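Local coordinates for adenylate kinase (Thermus thermophilus, PDB 3CM0), which catalyses the reversible transfer of the terminal phosphate of ATP to AMP, giving two ADP and helping to balance the cell's adenine nucleotides, at residues Arg87-Ala92 and Val155-Ala160; Glu74-Arg79 and Asp96-Glu101; Glu117-Arg122 and Arg142-Tyr147. One frame throughout, in Å; residues are numbered along the deposited sequence.

In the fold
Helix 89-101 is shared by contacts 1 and 2, whose centres lie about 17 Å apart and which touch through Tyr157 and Asp96; helix 137-160 is shared by contacts 1 and 3, about 21 Å apart at their centres. Contacts 2 and 3 sit on opposite sides of the chain's centre, with centres about 32 Å apart. Along the sequence the segments of contacts 1 and 2 alternate, whereas both segments of contact 3 fall between those of contact 1. The three contacts thus run across the molecule, from the helix that follows the NMP region, over helices packed round the five-stranded parallel sheet of the CORE, to the two helices that carry the mobile LID.

Contact 1. Residues Arg87-Ala92 and Val155-Ala160; sequences RTLAQA and VGYYEA
Tyr158 OH donates to a water 2.7 Å away, and that water donates in turn to Ala92 O at 2.8 Å, tying helix 137-160 to the start of helix 89-101. The water lies at the edge of the Tyr158 ring, in its plane. Beside this bridge the contact is apolar. Ala92 CB sits over one face of the Tyr157 ring, displaced toward the rim, with CE2 of Tyr157 at 4.0 Å, and also meets Tyr158 OH at 3.7 Å. Leu89 comes in at a slant: its CD1 touches Tyr157 CB at 3.7 Å, a reach made possible by CG standing anti to the backbone N (chi1 -156°). Tyr157 CD2 in turn lies over a face of Tyr158, while the Tyr157 hydroxyl bonds to Asp96, one turn further along the partner helix. With an alanine at Tyr157, Asp96 would probably lose its hydroxyl partner and a gap would open beside Leu89 and Ala92. Thr88 and Gln91 close a capping box: Gln91 N gives to Thr88 OG1 at 3.0 Å, and Gln91 OE1 takes Thr88 N. Outside the box, Gln91 OE1 also accepts from Arg87 N at 2.8 Å. Since Arg87 and Gln91 are predicted AMP ligands, these bonds probably help to fix the backbone at that site, next to a helix joint made of aliphatic groups packed on two tyrosines and of one bridging water.

Contact 2. Residues Glu74-Arg79 and Asp96-Glu101; sequences EELAER and DRLLSE
Leu76 and Leu98 meet tip to tip, Leu76 CD1 lying 4.0 Å from Leu98 CG. Two different torsions bring them together: Leu76 holds CG anti to its carbonyl carbon (chi1 -78°), whereas Leu98 holds CG beside its carbonyl carbon (chi1 176°). The other branch of Leu76 makes a looser apolar approach, with CD2 at 4.5 Å from Leu99 CD2, so the side chain straddles two successive leucines of helix 89-101. Leu98 is also packed by Leu69, Ile72 and Arg73 of helix 65-75, and Leu76 rests on Thr102.

In the fold, Leu76 belongs to the link from helix 65-75 into strand 79-83, and helix 89-101 is the crossover from that strand to strand 104-113 in the parallel sheet of this P-loop NTPase. Strand 4-10 lies between those two strands.

Polar bonds lie within or beyond the two segments: Ser100 N reaches Asp96 O at 3.0 Å and Glu101 N reaches Arg97 O at 2.8 Å, carrying the helix past the leucines; near its end Thr102 OG1 bonds to the carbonyl oxygens of Leu98 and Leu99. Beyond Leu76, Glu78 and Arg79 make backbone hydrogen bonds with Gln5 and Lys31 respectively.

Contact 3. Residues Glu117-Arg122 and Arg142-Tyr147; sequences EELVRR and RRLEVY
Leu144 faces Leu119 and Val120 from the neighbouring helix, and its side chain can be followed outward. CB leaves helix 137-160 in the direction of helix 116-130 but is still too far off to touch it. The next atom, CG, stands anti to the carbonyl carbon and beside the backbone N (chi1 -70°). It too only approaches, Leu144 CG lying 5.0 Å from Leu119 CD1. Contact begins at the fork. Leu144 CD1, the branch that continues the extended line of the chain in toward the partner, comes to 4.0 Å from Val120 CG2. On its way Leu144 CD1 also passes 4.3 Å from Leu119 CB. The second branch, Leu144 CD2, turns the other way and meets the end of Leu119, whose CD1 is 4.3 Å off. Leu144 therefore lodges its two methyls against two consecutive residues, crossing Val120 at a slant. Val120 offers CG2 because that methyl sits beside its own backbone N, while CG1 is anti to it.

Leu119 also packs on Pro12 and Val114, and Arg122 donates from NH1 to Gly14 O, which places this helix against the phosphate-binding P-loop. On another flank, Arg121 NH1 makes a salt bridge of 2.9 Å with Glu118 OE1 one turn earlier, arriving on the syn side of the carboxylate with the oxygen nearly in the guanidinium plane. Arg143, a predicted AMP ligand, is paired with Asp135 of the LID.

The two helices lead into and out of the LID, residues 125-135, which moves during catalysis. Within these two segments, what joins them is van der Waals packing alone, between three buried aliphatic side chains.

Contact 1. Residues Arg87-Ala92 and Val155-Ala160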
loop_
_atom_site.group_PDB
_atom_site.type_symbol
_atom_site.label_atom_id
_atom_site.label_comp_id
_atom_site.label_asym_id
_atom_site.label_seq_id
_atom_site.Cartn_x
_atom_site.Cartn_y
_atom_site.Cartn_z
ATOM N N ARG A 87 -0.565 5.100 -5.539
ATOM C CA ARG A 87 -1.991 5.028 -5.826
ATOM C C ARG A 87 -2.213 5.314 -7.309
ATOM O O ARG A 87 -3.202 4.895 -7.876
ATOM C CB ARG A 87 -2.771 6.057 -4.990
ATOM C CG ARG A 87 -2.809 5.755 -3.495
ATOM C CD ARG A 87 -3.531 6.874 -2.733
ATOM N NE ARG A 87 -2.771 8.131 -2.654
ATOM C CZ ARG A 87 -1.765 8.362 -1.810
ATOM N NH1 ARG A 87 -1.366 7.433 -0.952
ATOM N NH2 ARG A 87 -1.157 9.541 -1.810
ATOM N N THR A 88 -1.291 6.034 -7.932
ATOM C CA THR A 88 -1.433 6.372 -9.343
ATOM C C THR A 88 -0.209 5.985 -10.139
ATOM O O THR A 88 0.869 5.791 -9.602
ATOM C CB THR A 88 -1.606 7.874 -9.547
ATOM O OG1 THR A 88 -0.361 8.530 -9.225
ATOM C CG2 THR A 88 -2.709 8.431 -8.626
ATOM N N LEU A 89 -0.367 5.906 -11.449
ATOM C CA LEU A 89 0.763 5.589 -12.303
ATOM C C LEU A 89 1.845 6.662 -12.217
ATOM O O LEU A 89 3.020 6.366 -12.252
ATOM C CB LEU A 89 0.245 5.454 -13.752
ATOM C CG LEU A 89 1.025 4.627 -14.756
ATOM C CD1 LEU A 89 1.335 3.253 -14.171
ATOM C CD2 LEU A 89 0.163 4.486 -16.074
ATOM N N ALA A 90 1.460 7.920 -12.081
ATOM C CA ALA A 90 2.455 9.000 -11.977
ATOM C C ALA A 90 3.304 8.774 -10.717
ATOM O O ALA A 90 4.537 8.957 -10.721
ATOM C CB ALA A 90 1.772 10.373 -11.897
ATOM N N GLN A 91 2.647 8.351 -9.648
ATOM C CA GLN A 91 3.383 8.092 -8.402
ATOM C C GLN A 91 4.266 6.849 -8.560
ATOM O O GLN A 91 5.390 6.785 -8.032
ATOM C CB GLN A 91 2.378 7.909 -7.247
ATOM C CG GLN A 91 1.733 9.200 -6.782
ATOM C CD GLN A 91 0.484 8.947 -5.929
ATOM O OE1 GLN A 91 0.129 7.807 -5.694
ATOM N NE2 GLN A 91 -0.171 10.010 -5.475
ATOM N N ALA A 92 3.781 5.850 -9.297
ATOM C CA ALA A 92 4.583 4.635 -9.489
ATOM C C ALA A 92 5.839 4.992 -10.247
ATOM O O ALA A 92 6.936 4.526 -9.927
ATOM C CB ALA A 92 3.794 3.552 -10.275
ATOM N N VAL A 155 -0.890 -2.764 -11.845
ATOM C CA VAL A 155 -0.532 -4.162 -12.060
ATOM C C VAL A 155 0.195 -4.298 -13.414
ATOM O O VAL A 155 1.209 -4.976 -13.517
ATOM C CB VAL A 155 -1.802 -5.049 -12.026
ATOM C CG1 VAL A 155 -1.439 -6.478 -12.386
ATOM C CG2 VAL A 155 -2.416 -4.988 -10.640
ATOM N N GLY A 156 -0.325 -3.641 -14.451
ATOM C CA GLY A 156 0.312 -3.696 -15.759
ATOM C C GLY A 156 1.708 -3.092 -15.750
ATOM O O GLY A 156 2.632 -3.620 -16.367
ATOM N N TYR A 157 1.853 -1.985 -15.031
ATOM C CA TYR A 157 3.143 -1.297 -14.919
ATOM C C TYR A 157 4.203 -2.209 -14.299
ATOM O O TYR A 157 5.336 -2.348 -14.798
ATOM C CB TYR A 157 2.969 -0.072 -14.033
ATOM C CG TYR A 157 4.234 0.707 -13.845
ATOM C CD1 TYR A 157 4.649 1.640 -14.797
ATOM C CD2 TYR A 157 5.025 0.524 -12.711
ATOM C CE1 TYR A 157 5.826 2.385 -14.617
ATOM C CE2 TYR A 157 6.219 1.259 -12.533
ATOM C CZ TYR A 157 6.601 2.185 -13.486
ATOM O OH TYR A 157 7.744 2.923 -13.285
ATOM N N TYR A 158 3.837 -2.874 -13.203
ATOM C CA TYR A 158 4.813 -3.738 -12.555
ATOM C C TYR A 158 5.005 -5.082 -13.242
ATOM O O TYR A 158 6.110 -5.612 -13.238
ATOM C CB TYR A 158 4.430 -3.932 -11.073
ATOM C CG TYR A 158 4.574 -2.634 -10.311
ATOM C CD1 TYR A 158 5.838 -1.999 -10.229
ATOM C CD2 TYR A 158 3.488 -2.048 -9.659
ATOM C CE1 TYR A 158 5.986 -0.812 -9.490
ATOM C CE2 TYR A 158 3.639 -0.874 -8.930
ATOM C CZ TYR A 158 4.876 -0.268 -8.841
ATOM O OH TYR A 158 5.032 0.894 -8.089
ATOM N N GLU A 159 3.942 -5.647 -13.813
ATOM C CA GLU A 159 4.084 -6.913 -14.533
ATOM C C GLU A 159 5.039 -6.741 -15.752
ATOM O O GLU A 159 5.866 -7.619 -16.048
ATOM C CB GLU A 159 2.693 -7.406 -14.989
ATOM C CG GLU A 159 2.724 -8.802 -15.625
ATOM C CD GLU A 159 1.330 -9.353 -15.874
ATOM O OE1 GLU A 159 0.561 -9.501 -14.899
ATOM O OE2 GLU A 159 1.007 -9.638 -17.046
ATOM N N ALA A 160 4.964 -5.587 -16.412
ATOM C CA ALA A 160 5.828 -5.335 -17.586
ATOM C C ALA A 160 7.305 -5.323 -17.181
ATOM O O ALA A 160 8.198 -5.571 -17.988
ATOM C CB ALA A 160 5.451 -4.018 -18.224
HETATM O O HOH W 1 7.333 2.212 -8.344
#

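Contact 2. Residues Glu74-Arg79 and Asp96-Glu101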
loop_
_atom_site.group_PDB
_atom_site.type_symbol
_atom_site.label_atom_id
_atom_site.label_comp_id
_atom_site.label_asym_id
_atom_site.label_seq_id
_atom_site.Cartn_x
_atom_site.Cartn_y
_atom_site.Cartn_z
ATOM N N GLU A 74 12.953 11.572 2.373
ATOM C CA GLU A 74 13.403 11.908 3.755
ATOM C C GLU A 74 13.275 10.741 4.725
ATOM O O GLU A 74 13.925 10.714 5.790
ATOM C CB GLU A 74 12.587 13.077 4.288
ATOM C CG GLU A 74 12.821 14.362 3.500
ATOM C CD GLU A 74 11.974 15.520 4.021
ATOM O OE1 GLU A 74 11.481 15.442 5.182
ATOM O OE2 GLU A 74 11.819 16.526 3.278
ATOM N N GLU A 75 12.413 9.788 4.337
ATOM C CA GLU A 75 12.087 8.581 5.094
ATOM C C GLU A 75 12.687 7.290 4.578
ATOM O O GLU A 75 12.616 6.286 5.282
ATOM C CB GLU A 75 10.564 8.373 5.155
ATOM C CG GLU A 75 9.766 9.411 5.912
ATOM C CD GLU A 75 9.843 9.217 7.411
ATOM O OE1 GLU A 75 9.680 8.059 7.873
ATOM O OE2 GLU A 75 10.064 10.222 8.115
ATOM N N LEU A 76 13.268 7.279 3.378
ATOM C CA LEU A 76 13.845 6.029 2.910
ATOM C C LEU A 76 14.894 5.681 3.981
ATOM O O LEU A 76 15.509 6.529 4.637
ATOM C CB LEU A 76 14.596 6.100 1.580
ATOM C CG LEU A 76 13.739 6.134 0.319
ATOM C CD1 LEU A 76 14.642 6.327 -0.885
ATOM C CD2 LEU A 76 12.900 4.885 0.174
ATOM N N ALA A 77 15.032 4.370 4.080
ATOM C CA ALA A 77 15.920 3.633 4.948
ATOM C C ALA A 77 16.377 2.430 4.145
ATOM O O ALA A 77 15.908 2.192 3.033
ATOM C CB ALA A 77 15.182 3.195 6.176
ATOM N N GLU A 78 17.303 1.685 4.720
ATOM C CA GLU A 78 17.863 0.524 4.073
ATOM C C GLU A 78 16.741 -0.432 3.676
ATOM O O GLU A 78 16.826 -1.083 2.639
ATOM C CB GLU A 78 18.823 -0.207 5.012
ATOM C CG GLU A 78 19.972 0.635 5.545
ATOM C CD GLU A 78 20.636 -0.003 6.757
ATOM O OE1 GLU A 78 21.321 -1.039 6.596
ATOM O OE2 GLU A 78 20.457 0.531 7.876
ATOM N N ARG A 79 15.688 -0.499 4.486
ATOM C CA ARG A 79 14.587 -1.452 4.183
ATOM C C ARG A 79 13.243 -0.782 4.406
ATOM O O ARG A 79 12.909 -0.399 5.531
ATOM C CB ARG A 79 14.693 -2.678 5.090
ATOM C CG ARG A 79 16.011 -3.388 5.001
ATOM C CD ARG A 79 15.961 -4.615 5.916
ATOM N NE ARG A 79 17.230 -5.339 5.918
ATOM C CZ ARG A 79 17.652 -6.084 6.935
ATOM N NH1 ARG A 79 16.905 -6.202 8.028
ATOM N NH2 ARG A 79 18.825 -6.698 6.873
ATOM N N ASP A 96 9.727 4.844 -8.826
ATOM C CA ASP A 96 10.788 4.038 -9.420
ATOM C C ASP A 96 12.049 4.875 -9.633
ATOM O O ASP A 96 13.177 4.385 -9.461
ATOM C CB ASP A 96 10.346 3.454 -10.763
ATOM C CG ASP A 96 9.720 2.048 -10.632
ATOM O OD1 ASP A 96 9.610 1.487 -9.507
ATOM O OD2 ASP A 96 9.330 1.512 -11.690
ATOM N N ARG A 97 11.872 6.117 -10.033
ATOM C CA ARG A 97 13.034 6.998 -10.206
ATOM C C ARG A 97 13.751 7.215 -8.860
ATOM O O ARG A 97 14.991 7.174 -8.772
ATOM C CB ARG A 97 12.585 8.337 -10.785
ATOM C CG ARG A 97 11.962 8.212 -12.197
ATOM C CD ARG A 97 11.884 9.590 -12.857
ATOM N NE ARG A 97 10.821 10.409 -12.271
ATOM C CZ ARG A 97 9.549 10.386 -12.666
ATOM N NH1 ARG A 97 9.171 9.583 -13.655
ATOM N NH2 ARG A 97 8.654 11.171 -12.076
ATOM N N LEU A 98 12.966 7.454 -7.813
ATOM C CA LEU A 98 13.518 7.647 -6.464
ATOM C C LEU A 98 14.259 6.391 -5.987
ATOM O O LEU A 98 15.320 6.483 -5.392
ATOM C CB LEU A 98 12.374 7.991 -5.475
ATOM C CG LEU A 98 12.842 8.111 -4.025
ATOM C CD1 LEU A 98 13.952 9.169 -3.991
ATOM C CD2 LEU A 98 11.704 8.525 -3.130
ATOM N N LEU A 99 13.699 5.194 -6.204
ATOM C CA LEU A 99 14.391 3.992 -5.762
ATOM C C LEU A 99 15.700 3.845 -6.522
ATOM O O LEU A 99 16.748 3.482 -5.950
ATOM C CB LEU A 99 13.515 2.745 -6.014
ATOM C CG LEU A 99 12.180 2.784 -5.258
ATOM C CD1 LEU A 99 11.319 1.565 -5.676
ATOM C CD2 LEU A 99 12.433 2.801 -3.740
ATOM N N SER A 100 15.644 4.146 -7.813
ATOM C CA SER A 100 16.822 4.010 -8.657
ATOM C C SER A 100 17.909 4.968 -8.164
ATOM O O SER A 100 19.058 4.565 -7.987
ATOM C CB SER A 100 16.485 4.321 -10.116
ATOM O OG SER A 100 17.649 4.213 -10.922
ATOM N N GLU A 101 17.539 6.227 -7.939
ATOM C CA GLU A 101 18.502 7.236 -7.458
ATOM C C GLU A 101 19.123 6.961 -6.107
ATOM O O GLU A 101 20.261 7.357 -5.846
ATOM C CB GLU A 101 17.835 8.606 -7.412
ATOM C CG GLU A 101 17.524 9.158 -8.798
ATOM C CD GLU A 101 16.638 10.402 -8.767
ATOM O OE1 GLU A 101 16.062 10.730 -7.701
ATOM O OE2 GLU A 101 16.504 11.041 -9.826
#

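Contact 3. Residues Glu117-Arg122 and Arg142-Tyr147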
loop_
_atom_site.group_PDB
_atom_site.type_symbol
_atom_site.label_atom_id
_atom_site.label_comp_id
_atom_site.label_asym_id
_atom_site.label_seq_id
_atom_site.Cartn_x
_atom_site.Cartn_y
_atom_site.Cartn_z
ATOM N N GLU A 117 -15.977 -13.895 -4.237
ATOM C CA GLU A 117 -17.020 -14.369 -3.332
ATOM C C GLU A 117 -16.514 -14.426 -1.879
ATOM O O GLU A 117 -17.261 -14.140 -0.943
ATOM C CB GLU A 117 -17.532 -15.748 -3.790
ATOM C CG GLU A 117 -16.414 -16.765 -4.017
ATOM C CD GLU A 117 -15.892 -16.854 -5.472
ATOM O OE1 GLU A 117 -15.582 -15.819 -6.129
ATOM O OE2 GLU A 117 -15.780 -17.997 -5.954
ATOM N N GLU A 118 -15.250 -14.786 -1.678
ATOM C CA GLU A 118 -14.690 -14.849 -0.335
ATOM C C GLU A 118 -14.456 -13.431 0.213
ATOM O O GLU A 118 -14.669 -13.160 1.421
ATOM C CB GLU A 118 -13.346 -15.624 -0.332
ATOM C CG GLU A 118 -13.529 -17.130 -0.675
ATOM C CD GLU A 118 -14.311 -17.891 0.394
ATOM O OE1 GLU A 118 -14.586 -17.309 1.461
ATOM O OE2 GLU A 118 -14.644 -19.082 0.181
ATOM N N LEU A 119 -13.983 -12.536 -0.642
ATOM C CA LEU A 119 -13.775 -11.168 -0.141
ATOM C C LEU A 119 -15.118 -10.603 0.319
ATOM O O LEU A 119 -15.218 -10.005 1.395
ATOM C CB LEU A 119 -13.222 -10.282 -1.228
ATOM C CG LEU A 119 -11.781 -10.493 -1.672
ATOM C CD1 LEU A 119 -11.567 -9.722 -2.958
ATOM C CD2 LEU A 119 -10.823 -10.028 -0.589
ATOM N N VAL A 120 -16.156 -10.784 -0.491
ATOM C CA VAL A 120 -17.474 -10.282 -0.121
ATOM C C VAL A 120 -17.973 -10.917 1.178
ATOM O O VAL A 120 -18.472 -10.226 2.076
ATOM C CB VAL A 120 -18.497 -10.560 -1.241
ATOM C CG1 VAL A 120 -19.891 -10.147 -0.776
ATOM C CG2 VAL A 120 -18.109 -9.815 -2.500
ATOM N N ARG A 121 -17.838 -12.237 1.302
ATOM C CA ARG A 121 -18.280 -12.904 2.525
ATOM C C ARG A 121 -17.562 -12.333 3.745
ATOM O O ARG A 121 -18.187 -12.042 4.776
ATOM C CB ARG A 121 -17.995 -14.419 2.465
ATOM C CG ARG A 121 -18.883 -15.183 1.540
ATOM C CD ARG A 121 -18.371 -16.619 1.418
ATOM N NE ARG A 121 -18.881 -17.482 2.483
ATOM C CZ ARG A 121 -18.143 -18.351 3.163
ATOM N NH1 ARG A 121 -16.848 -18.480 2.902
ATOM N NH2 ARG A 121 -18.704 -19.105 4.100
ATOM N N ARG A 122 -16.254 -12.173 3.628
ATOM C CA ARG A 122 -15.447 -11.654 4.730
ATOM C C ARG A 122 -15.884 -10.274 5.149
ATOM O O ARG A 122 -16.128 -10.035 6.346
ATOM C CB ARG A 122 -13.990 -11.545 4.338
ATOM C CG ARG A 122 -13.301 -12.846 4.149
ATOM C CD ARG A 122 -11.868 -12.616 3.740
ATOM N NE ARG A 122 -11.184 -13.892 3.556
ATOM C CZ ARG A 122 -9.928 -14.006 3.157
ATOM N NH1 ARG A 122 -9.206 -12.923 2.896
ATOM N NH2 ARG A 122 -9.397 -15.208 3.011
ATOM N N ARG A 142 -19.396 -3.141 -5.701
ATOM C CA ARG A 142 -19.080 -1.942 -6.463
ATOM C C ARG A 142 -17.729 -1.377 -6.037
ATOM O O ARG A 142 -16.914 -0.977 -6.877
ATOM C CB ARG A 142 -20.153 -0.871 -6.251
ATOM C CG ARG A 142 -19.962 0.333 -7.159
ATOM C CD ARG A 142 -20.942 1.440 -6.803
ATOM N NE ARG A 142 -20.828 1.832 -5.397
ATOM C CZ ARG A 142 -19.723 2.319 -4.839
ATOM N NH1 ARG A 142 -18.623 2.478 -5.564
ATOM N NH2 ARG A 142 -19.715 2.641 -3.551
ATOM N N ARG A 143 -17.487 -1.329 -4.735
ATOM C CA ARG A 143 -16.214 -0.830 -4.260
ATOM C C ARG A 143 -15.083 -1.722 -4.776
ATOM O O ARG A 143 -13.987 -1.228 -5.060
ATOM C CB ARG A 143 -16.204 -0.758 -2.732
ATOM C CG ARG A 143 -17.117 0.346 -2.177
ATOM C CD ARG A 143 -17.286 0.242 -0.657
ATOM N NE ARG A 143 -18.085 1.334 -0.095
ATOM C CZ ARG A 143 -18.509 1.378 1.167
ATOM N NH1 ARG A 143 -18.213 0.389 1.997
ATOM N NH2 ARG A 143 -19.225 2.408 1.603
ATOM N N LEU A 144 -15.339 -3.030 -4.918
ATOM C CA LEU A 144 -14.304 -3.936 -5.417
ATOM C C LEU A 144 -14.033 -3.695 -6.897
ATOM O O LEU A 144 -12.900 -3.841 -7.365
ATOM C CB LEU A 144 -14.703 -5.411 -5.169
ATOM C CG LEU A 144 -14.661 -5.811 -3.690
ATOM C CD1 LEU A 144 -15.251 -7.221 -3.526
ATOM C CD2 LEU A 144 -13.220 -5.760 -3.168
ATOM N N GLU A 145 -15.062 -3.312 -7.647
ATOM C CA GLU A 145 -14.901 -3.036 -9.074
ATOM C C GLU A 145 -14.106 -1.751 -9.290
ATOM O O GLU A 145 -13.302 -1.635 -10.236
ATOM C CB GLU A 145 -16.273 -2.927 -9.743
ATOM C CG GLU A 145 -16.224 -2.514 -11.204
ATOM C CD GLU A 145 -15.415 -3.468 -12.074
ATOM O OE1 GLU A 145 -15.325 -4.672 -11.757
ATOM O OE2 GLU A 145 -14.884 -3.012 -13.101
ATOM N N VAL A 146 -14.336 -0.783 -8.412
ATOM C CA VAL A 146 -13.611 0.481 -8.490
ATOM C C VAL A 146 -12.136 0.218 -8.181
ATOM O O VAL A 146 -11.229 0.722 -8.862
ATOM C CB VAL A 146 -14.180 1.504 -7.487
ATOM C CG1 VAL A 146 -13.231 2.684 -7.333
ATOM C CG2 VAL A 146 -15.534 1.989 -7.975
ATOM N N TYR A 147 -11.899 -0.563 -7.136
ATOM C CA TYR A 147 -10.538 -0.923 -6.773
ATOM C C TYR A 147 -9.861 -1.607 -7.964
ATOM O O TYR A 147 -8.699 -1.318 -8.295
ATOM C CB TYR A 147 -10.539 -1.879 -5.571
ATOM C CG TYR A 147 -9.280 -2.726 -5.479
ATOM C CD1 TYR A 147 -8.097 -2.224 -4.915
ATOM C CD2 TYR A 147 -9.246 -3.994 -6.048
ATOM C CE1 TYR A 147 -6.913 -2.981 -4.937
ATOM C CE2 TYR A 147 -8.078 -4.752 -6.078
ATOM C CZ TYR A 147 -6.918 -4.242 -5.522
ATOM O OH TYR A 147 -5.775 -5.029 -5.547
#